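Local coordinates for protein haloacid dehalogenase-like hydrolase (Klebsiella pneumoniae subsp. pneumoniae, PDB 3PGV) that probably acts as a magnesium-dependent phosphatase of the Cof family, within the haloacid dehalogenase-like hydrolases, at residues Leu102-Val114 with Leu179-Val191. Residues are numbered along the deposited sequence; the frame is centred on the assembly and turned at random.
With EDO (1,2-ethanediol), chain H.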
ATOM      1  N   LEU A 102     -14.435   3.900  -1.876  1.00 28.99           N
ATOM      2  CA  LEU A 102     -15.276   2.918  -2.569  1.00 28.36           C
ATOM      3  C   LEU A 102     -16.675   3.478  -2.772  1.00 33.55           C
ATOM      4  O   LEU A 102     -17.183   4.196  -1.888  1.00 34.85           O
ATOM      5  CB  LEU A 102     -15.363   1.640  -1.726  1.00 27.21           C
ATOM      6  CG  LEU A 102     -14.214   0.664  -1.884  1.00 29.69           C
ATOM      7  CD1 LEU A 102     -14.044  -0.184  -0.619  1.00 29.43           C
ATOM      8  CD2 LEU A 102     -14.423  -0.236  -3.125  1.00 25.86           C
ATOM      9  N   ASP A 103     -17.334   3.118  -3.905  1.00 29.10           N
ATOM     10  CA  ASP A 103     -18.735   3.506  -4.130  1.00 28.96           C
ATOM     11  C   ASP A 103     -19.607   2.935  -3.005  1.00 34.61           C
ATOM     12  O   ASP A 103     -19.339   1.817  -2.513  1.00 33.73           O
ATOM     13  CB  ASP A 103     -19.232   3.019  -5.504  1.00 30.21           C
ATOM     14  CG  ASP A 103     -18.696   3.820  -6.686  1.00 36.57           C
ATOM     15  OD1 ASP A 103     -17.932   4.795  -6.451  1.00 35.09           O
ATOM     16  OD2 ASP A 103     -19.075   3.500  -7.846  1.00 41.14           O
ATOM     17  N   ARG A 104     -20.588   3.732  -2.535  1.00 32.35           N
ATOM     18  CA  ARG A 104     -21.430   3.393  -1.377  1.00 32.91           C
ATOM     19  C   ARG A 104     -22.068   1.999  -1.480  1.00 35.41           C
ATOM     20  O   ARG A 104     -22.036   1.239  -0.518  1.00 34.94           O
ATOM     21  CB  ARG A 104     -22.504   4.465  -1.168  1.00 34.82           C
ATOM     22  CG  ARG A 104     -23.108   4.462   0.221  1.00 47.73           C
ATOM     23  CD  ARG A 104     -24.256   5.454   0.333  1.00 46.93           C
ATOM     24  NE  ARG A 104     -24.815   5.486   1.685  1.00 48.37           N
ATOM     25  CZ  ARG A 104     -25.721   4.621   2.135  1.00 59.66           C
ATOM     26  NH1 ARG A 104     -26.157   3.633   1.350  1.00 38.97           N
ATOM     27  NH2 ARG A 104     -26.164   4.707   3.381  1.00 45.73           N
ATOM     28  N   ASP A 105     -22.659   1.679  -2.635  1.00 32.21           N
ATOM     29  CA  ASP A 105     -23.333   0.395  -2.841  1.00 32.17           C
ATOM     30  C   ASP A 105     -22.352  -0.770  -2.729  1.00 37.02           C
ATOM     31  O   ASP A 105     -22.706  -1.813  -2.178  1.00 38.96           O
ATOM     32  CB  ASP A 105     -24.058   0.368  -4.204  1.00 33.22           C
ATOM     33  CG  ASP A 105     -23.130   0.528  -5.391  1.00 39.45           C
ATOM     34  OD1 ASP A 105     -22.291   1.454  -5.366  1.00 40.36           O
ATOM     35  OD2 ASP A 105     -23.219  -0.288  -6.327  1.00 44.69           O
ATOM     36  N   ILE A 106     -21.100  -0.581  -3.226  1.00 31.22           N
ATOM     37  CA  ILE A 106     -20.073  -1.620  -3.184  1.00 29.34           C
ATOM     38  C   ILE A 106     -19.567  -1.811  -1.747  1.00 34.06           C
ATOM     39  O   ILE A 106     -19.482  -2.946  -1.267  1.00 35.20           O
ATOM     40  CB  ILE A 106     -18.919  -1.321  -4.181  1.00 30.92           C
ATOM     41  CG1 ILE A 106     -19.454  -1.163  -5.625  1.00 31.53           C
ATOM     42  CG2 ILE A 106     -17.813  -2.405  -4.096  1.00 30.38           C
ATOM     43  CD1 ILE A 106     -18.368  -1.001  -6.678  1.00 29.92           C
ATOM     44  N   ALA A 107     -19.298  -0.697  -1.040  1.00 29.24           N
ATOM     45  CA  ALA A 107     -18.881  -0.749   0.359  1.00 28.29           C
ATOM     46  C   ALA A 107     -19.950  -1.481   1.224  1.00 33.04           C
ATOM     47  O   ALA A 107     -19.613  -2.402   1.960  1.00 32.81           O
ATOM     48  CB  ALA A 107     -18.640   0.653   0.888  1.00 28.17           C
ATOM     49  N   ALA A 108     -21.232  -1.144   1.032  1.00 30.78           N
ATOM     50  CA  ALA A 108     -22.331  -1.777   1.773  1.00 31.47           C
ATOM     51  C   ALA A 108     -22.346  -3.287   1.586  1.00 35.30           C
ATOM     52  O   ALA A 108     -22.510  -4.024   2.568  1.00 33.82           O
ATOM     53  CB  ALA A 108     -23.663  -1.180   1.350  1.00 32.73           C
ATOM     54  N   ASP A 109     -22.120  -3.763   0.326  1.00 32.76           N
ATOM     55  CA  ASP A 109     -22.075  -5.195   0.017  1.00 33.44           C
ATOM     56  C   ASP A 109     -20.828  -5.854   0.581  1.00 36.24           C
ATOM     57  O   ASP A 109     -20.915  -6.946   1.128  1.00 37.77           O
ATOM     58  CB  ASP A 109     -22.177  -5.437  -1.502  1.00 36.46           C
ATOM     59  CG  ASP A 109     -23.546  -5.093  -2.093  1.00 51.14           C
ATOM     60  OD1 ASP A 109     -24.544  -5.103  -1.333  1.00 54.05           O
ATOM     61  OD2 ASP A 109     -23.620  -4.859  -3.320  1.00 56.24           O
ATOM     62  N   LEU A 110     -19.663  -5.185   0.464  1.00 30.67           N
ATOM     63  CA  LEU A 110     -18.387  -5.698   0.989  1.00 29.29           C
ATOM     64  C   LEU A 110     -18.433  -5.908   2.485  1.00 33.43           C
ATOM     65  O   LEU A 110     -17.786  -6.827   2.999  1.00 32.90           O
ATOM     66  CB  LEU A 110     -17.231  -4.746   0.635  1.00 27.87           C
ATOM     67  CG  LEU A 110     -16.790  -4.744  -0.837  1.00 30.67           C
ATOM     68  CD1 LEU A 110     -15.801  -3.620  -1.100  1.00 29.87           C
ATOM     69  CD2 LEU A 110     -16.183  -6.088  -1.233  1.00 30.16           C
ATOM     70  N   PHE A 111     -19.225  -5.069   3.205  1.00 30.45           N
ATOM     71  CA  PHE A 111     -19.369  -5.170   4.670  1.00 29.37           C
ATOM     72  C   PHE A 111     -19.946  -6.520   5.101  1.00 34.79           C
ATOM     73  O   PHE A 111     -19.705  -6.956   6.226  1.00 36.93           O
ATOM     74  CB  PHE A 111     -20.277  -4.057   5.196  1.00 30.77           C
ATOM     75  CG  PHE A 111     -19.741  -2.649   5.116  1.00 29.78           C
ATOM     76  CD1 PHE A 111     -18.411  -2.408   4.787  1.00 28.70           C
ATOM     77  CD2 PHE A 111     -20.541  -1.564   5.458  1.00 32.15           C
ATOM     78  CE1 PHE A 111     -17.918  -1.102   4.713  1.00 28.15           C
ATOM     79  CE2 PHE A 111     -20.044  -0.259   5.392  1.00 33.30           C
ATOM     80  CZ  PHE A 111     -18.731  -0.038   5.024  1.00 28.97           C
ATOM     81  N   GLU A 112     -20.735  -7.170   4.212  1.00 29.77           N
ATOM     82  CA  GLU A 112     -21.530  -8.339   4.559  1.00 29.45           C
ATOM     83  C   GLU A 112     -21.316  -9.534   3.638  1.00 34.85           C
ATOM     84  O   GLU A 112     -21.895 -10.588   3.880  1.00 36.11           O
ATOM     85  CB  GLU A 112     -23.033  -7.949   4.581  1.00 31.51           C
ATOM     86  CG  GLU A 112     -23.378  -6.900   5.641  1.00 39.00           C
ATOM     87  CD  GLU A 112     -22.991  -7.313   7.055  1.00 59.06           C
ATOM     88  OE1 GLU A 112     -23.292  -8.467   7.440  1.00 52.69           O
ATOM     89  OE2 GLU A 112     -22.381  -6.489   7.773  1.00 43.70           O
ATOM     90  N   ILE A 113     -20.510  -9.376   2.563  1.00 31.17           N
ATOM     91  CA  ILE A 113     -20.344 -10.426   1.547  1.00 30.84           C
ATOM     92  C   ILE A 113     -19.950 -11.796   2.137  1.00 38.94           C
ATOM     93  O   ILE A 113     -20.459 -12.829   1.683  1.00 41.78           O
ATOM     94  CB  ILE A 113     -19.434  -9.971   0.356  1.00 32.36           C
ATOM     95  CG1 ILE A 113     -19.570 -10.937  -0.852  1.00 34.70           C
ATOM     96  CG2 ILE A 113     -17.964  -9.788   0.791  1.00 30.48           C
ATOM     97  CD1 ILE A 113     -18.904 -10.445  -2.200  1.00 48.85           C
ATOM     98  N   VAL A 114     -19.098 -11.803   3.183  1.00 34.07           N
ATOM     99  CA  VAL A 114     -18.664 -13.057   3.819  1.00 33.19           C
ATOM    100  C   VAL A 114     -18.863 -13.009   5.330  1.00 37.77           C
ATOM    101  O   VAL A 114     -18.029 -13.508   6.076  1.00 37.80           O
ATOM    102  CB  VAL A 114     -17.210 -13.447   3.429  1.00 34.34           C
ATOM    103  CG1 VAL A 114     -17.154 -14.001   2.013  1.00 33.56           C
ATOM    104  CG2 VAL A 114     -16.263 -12.262   3.586  1.00 32.59           C
ATOM    105  N   LEU A 179     -12.723 -15.971  -3.555  1.00 30.92           N
ATOM    106  CA  LEU A 179     -13.357 -14.704  -3.171  1.00 29.08           C
ATOM    107  C   LEU A 179     -12.824 -13.561  -4.047  1.00 34.68           C
ATOM    108  O   LEU A 179     -13.595 -12.672  -4.450  1.00 35.11           O
ATOM    109  CB  LEU A 179     -13.137 -14.398  -1.663  1.00 26.96           C
ATOM    110  CG  LEU A 179     -13.750 -13.055  -1.128  1.00 29.41           C
ATOM    111  CD1 LEU A 179     -15.243 -12.994  -1.350  1.00 28.29           C
ATOM    112  CD2 LEU A 179     -13.429 -12.854   0.363  1.00 29.14           C
ATOM    113  N   GLU A 180     -11.514 -13.621  -4.402  1.00 29.17           N
ATOM    114  CA  GLU A 180     -10.896 -12.644  -5.306  1.00 27.75           C
ATOM    115  C   GLU A 180     -11.580 -12.689  -6.673  1.00 32.53           C
ATOM    116  O   GLU A 180     -11.978 -11.643  -7.201  1.00 30.78           O
ATOM    117  CB  GLU A 180      -9.387 -12.926  -5.452  1.00 28.09           C
ATOM    118  CG  GLU A 180      -8.686 -11.966  -6.393  1.00 32.88           C
ATOM    119  CD  GLU A 180      -7.216 -12.258  -6.629  1.00 41.08           C
ATOM    120  OE1 GLU A 180      -6.838 -13.448  -6.603  1.00 34.29           O
ATOM    121  OE2 GLU A 180      -6.475 -11.313  -6.978  1.00 32.49           O
ATOM    122  N   GLN A 181     -11.775 -13.917  -7.218  1.00 30.26           N
ATOM    123  CA  GLN A 181     -12.420 -14.118  -8.502  1.00 31.17           C
ATOM    124  C   GLN A 181     -13.846 -13.643  -8.516  1.00 35.73           C
ATOM    125  O   GLN A 181     -14.268 -13.053  -9.500  1.00 38.36           O
ATOM    126  CB  GLN A 181     -12.355 -15.606  -8.918  1.00 34.02           C
ATOM    127  CG  GLN A 181     -11.227 -15.914  -9.869  1.00 54.52           C
ATOM    128  CD  GLN A 181     -11.480 -15.360 -11.265  1.00 64.62           C
ATOM    129  OE1 GLN A 181     -10.569 -14.876 -11.936  1.00 60.48           O
ATOM    130  NE2 GLN A 181     -12.729 -15.413 -11.725  1.00 57.36           N
ATOM    131  N   ALA A 182     -14.635 -13.995  -7.484  1.00 31.11           N
ATOM    132  CA  ALA A 182     -16.062 -13.647  -7.447  1.00 31.13           C
ATOM    133  C   ALA A 182     -16.276 -12.135  -7.412  1.00 32.57           C
ATOM    134  O   ALA A 182     -17.174 -11.629  -8.079  1.00 33.13           O
ATOM    135  CB  ALA A 182     -16.732 -14.301  -6.249  1.00 32.26           C
HETATM  136  N   MSE A 183     -15.422 -11.403  -6.661  1.00 26.72           N
HETATM  137  CA  MSE A 183     -15.551  -9.956  -6.542  1.00 25.33           C
HETATM  138  C   MSE A 183     -15.156  -9.251  -7.813  1.00 30.02           C
HETATM  139  O   MSE A 183     -15.872  -8.362  -8.249  1.00 29.33           O
HETATM  140  CB  MSE A 183     -14.769  -9.428  -5.329  1.00 26.58           C
HETATM  141  CG  MSE A 183     -15.329  -9.944  -3.989  1.00 32.40           C
HETATM  142 SE   MSE A 183     -14.492  -9.149  -2.455  0.75 37.54          SE
HETATM  143  CE  MSE A 183     -12.642  -9.675  -2.806  1.00 33.36           C
ATOM    144  N   ASN A 184     -14.067  -9.719  -8.485  1.00 28.46           N
ATOM    145  CA  ASN A 184     -13.667  -9.173  -9.797  1.00 28.10           C
ATOM    146  C   ASN A 184     -14.756  -9.377 -10.835  1.00 34.18           C
ATOM    147  O   ASN A 184     -15.083  -8.446 -11.578  1.00 34.48           O
ATOM    148  CB  ASN A 184     -12.321  -9.779 -10.280  1.00 21.64           C
ATOM    149  CG  ASN A 184     -11.108  -9.177  -9.582  1.00 34.91           C
ATOM    150  OD1 ASN A 184     -11.101  -7.996  -9.195  1.00 32.56           O
ATOM    151  ND2 ASN A 184     -10.017  -9.940  -9.494  1.00 21.17           N
ATOM    152  N   ALA A 185     -15.378 -10.557 -10.845  1.00 31.54           N
ATOM    153  CA  ALA A 185     -16.467 -10.835 -11.794  1.00 32.41           C
ATOM    154  C   ALA A 185     -17.719 -10.009 -11.451  1.00 36.59           C
ATOM    155  O   ALA A 185     -18.434  -9.579 -12.351  1.00 36.90           O
ATOM    156  CB  ALA A 185     -16.797 -12.327 -11.796  1.00 33.24           C
ATOM    157  N   ARG A 186     -17.972  -9.789 -10.145  1.00 33.64           N
ATOM    158  CA  ARG A 186     -19.147  -9.057  -9.674  1.00 34.05           C
ATOM    159  C   ARG A 186     -19.107  -7.553 -10.014  1.00 38.56           C
ATOM    160  O   ARG A 186     -20.122  -7.001 -10.439  1.00 39.16           O
ATOM    161  CB  ARG A 186     -19.339  -9.269  -8.164  1.00 32.71           C
ATOM    162  CG  ARG A 186     -20.534  -8.538  -7.588  1.00 43.13           C
ATOM    163  CD  ARG A 186     -20.817  -8.976  -6.178  1.00 53.05           C
ATOM    164  NE  ARG A 186     -21.909  -8.199  -5.609  1.00 71.54           N
ATOM    165  CZ  ARG A 186     -22.581  -8.550  -4.524  1.00 84.93           C
ATOM    166  NH1 ARG A 186     -22.299  -9.686  -3.900  1.00 68.60           N
ATOM    167  NH2 ARG A 186     -23.559  -7.784  -4.067  1.00 73.60           N
ATOM    168  N   TRP A 187     -17.930  -6.908  -9.874  1.00 34.89           N
ATOM    169  CA  TRP A 187     -17.835  -5.455 -10.010  1.00 34.88           C
ATOM    170  C   TRP A 187     -16.971  -4.913 -11.148  1.00 39.67           C
ATOM    171  O   TRP A 187     -17.121  -3.735 -11.517  1.00 40.56           O
ATOM    172  CB  TRP A 187     -17.454  -4.816  -8.679  1.00 32.68           C
ATOM    173  CG  TRP A 187     -18.537  -4.925  -7.650  1.00 34.59           C
ATOM    174  CD1 TRP A 187     -19.777  -4.350  -7.697  1.00 38.39           C
ATOM    175  CD2 TRP A 187     -18.450  -5.588  -6.383  1.00 34.18           C
ATOM    176  NE1 TRP A 187     -20.476  -4.636  -6.547  1.00 38.55           N
ATOM    177  CE2 TRP A 187     -19.673  -5.362  -5.706  1.00 38.76           C
ATOM    178  CE3 TRP A 187     -17.443  -6.330  -5.736  1.00 34.95           C
ATOM    179  CZ2 TRP A 187     -19.930  -5.880  -4.433  1.00 38.25           C
ATOM    180  CZ3 TRP A 187     -17.696  -6.842  -4.471  1.00 36.72           C
ATOM    181  CH2 TRP A 187     -18.937  -6.639  -3.843  1.00 38.02           C
ATOM    182  N   GLY A 188     -16.050  -5.729 -11.662  1.00 33.60           N
ATOM    183  CA  GLY A 188     -15.175  -5.320 -12.763  1.00 33.31           C
ATOM    184  C   GLY A 188     -14.363  -4.070 -12.476  1.00 38.61           C
ATOM    185  O   GLY A 188     -13.711  -3.970 -11.426  1.00 38.62           O
ATOM    186  N   ASP A 189     -14.438  -3.083 -13.399  1.00 36.27           N
ATOM    187  CA  ASP A 189     -13.749  -1.775 -13.318  1.00 36.33           C
ATOM    188  C   ASP A 189     -14.042  -1.002 -12.025  1.00 38.00           C
ATOM    189  O   ASP A 189     -13.290  -0.088 -11.687  1.00 36.91           O
ATOM    190  CB  ASP A 189     -14.155  -0.889 -14.519  1.00 39.97           C
ATOM    191  CG  ASP A 189     -13.529  -1.290 -15.828  1.00 61.48           C
ATOM    192  OD1 ASP A 189     -12.725  -2.256 -15.834  1.00 64.22           O
ATOM    193  OD2 ASP A 189     -13.811  -0.620 -16.852  1.00 70.54           O
ATOM    194  N   ARG A 190     -15.205  -1.264 -11.392  1.00 33.26           N
ATOM    195  CA  ARG A 190     -15.653  -0.510 -10.215  1.00 31.94           C
ATOM    196  C   ARG A 190     -14.817  -0.786  -8.946  1.00 35.74           C
ATOM    197  O   ARG A 190     -14.918  -0.033  -7.968  1.00 35.83           O
ATOM    198  CB  ARG A 190     -17.136  -0.757  -9.943  1.00 29.06           C
ATOM    199  CG  ARG A 190     -18.045  -0.335 -11.074  1.00 28.32           C
ATOM    200  CD  ARG A 190     -19.496  -0.396 -10.652  1.00 37.05           C
ATOM    201  NE  ARG A 190     -19.795   0.601  -9.622  1.00 35.56           N
ATOM    202  CZ  ARG A 190     -20.766   0.476  -8.728  1.00 39.46           C
ATOM    203  NH1 ARG A 190     -21.510  -0.620  -8.697  1.00 27.65           N
ATOM    204  NH2 ARG A 190     -20.961   1.412  -7.821  1.00 32.51           N
ATOM    205  N   VAL A 191     -14.008  -1.856  -8.956  1.00 31.67           N
ATOM    206  CA  VAL A 191     -13.155  -2.203  -7.809  1.00 30.56           C
ATOM    207  C   VAL A 191     -11.730  -2.489  -8.253  1.00 35.60           C
ATOM    208  O   VAL A 191     -11.497  -2.884  -9.399  1.00 37.47           O
ATOM    209  CB  VAL A 191     -13.721  -3.413  -6.964  1.00 33.22           C
ATOM    210  CG1 VAL A 191     -15.024  -3.052  -6.267  1.00 33.13           C
ATOM    211  CG2 VAL A 191     -13.883  -4.679  -7.827  1.00 33.56           C
TER
HETATM  212  C1  EDO H 276     -15.220   3.620  -9.253  1.00 52.47           C
HETATM  213  O1  EDO H 276     -15.121   4.205  -7.952  1.00 53.14           O
HETATM  214  C2  EDO H 276     -16.635   3.811  -9.816  1.00 51.50           C
HETATM  215  O2  EDO H 276     -16.933   5.211 -10.007  1.00 51.18           O
HETATM  216  O   HOH W   1     -15.995   2.041  -6.129  1.00 28.52           O
HETATM  217  O   HOH W   2     -22.979  -3.486  -5.983  1.00 46.85           O
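Ile106 lies against the faces of both the Trp187 indole and the Arg190 guanidinium. Its CG2 sits over the six-membered ring of Trp187 in a CH-pi contact, 3.9 Å from the centroid and nearly on the normal, and also meets Val191 CG1. With CG1 beside the backbone N (chi1 -57°), the other branch runs along the pyrrole side of the indole and ends with CD1 over the guanidinium, 3.5 Å from Arg190 CZ. Arg186 CG covers the opposite indole face, so the ring is sandwiched between aliphatic groups. Deeper in, Leu110 CD2 touches both Trp187 CZ3 and the selenium of selenomethionine Met183, which rests on Phe168, Leu201 and Val203. Helix 104-110 and segment 179-187 of helix 173-187 run roughly antiparallel (154°) on one side of the six-stranded sheet of the HAD cap domain, their axes 12.8 Å apart and the gap spanned by side chains. The solvent side is charged and water-bridged. Arg190 grips Asp105 end-on, NH2 to OD1 (2.8 Å) and NH1 to OD2 (2.9 Å), the planes almost coplanar; NH2 also reaches the anti lone pair of Asp103 OD2 nearly straight (170°). Asp109 OD2 forms a salt bridge with Arg186 NH2 at 3.0 Å, these planes well turned, while one water links Trp187 NE1 to Asp105 and Asp109.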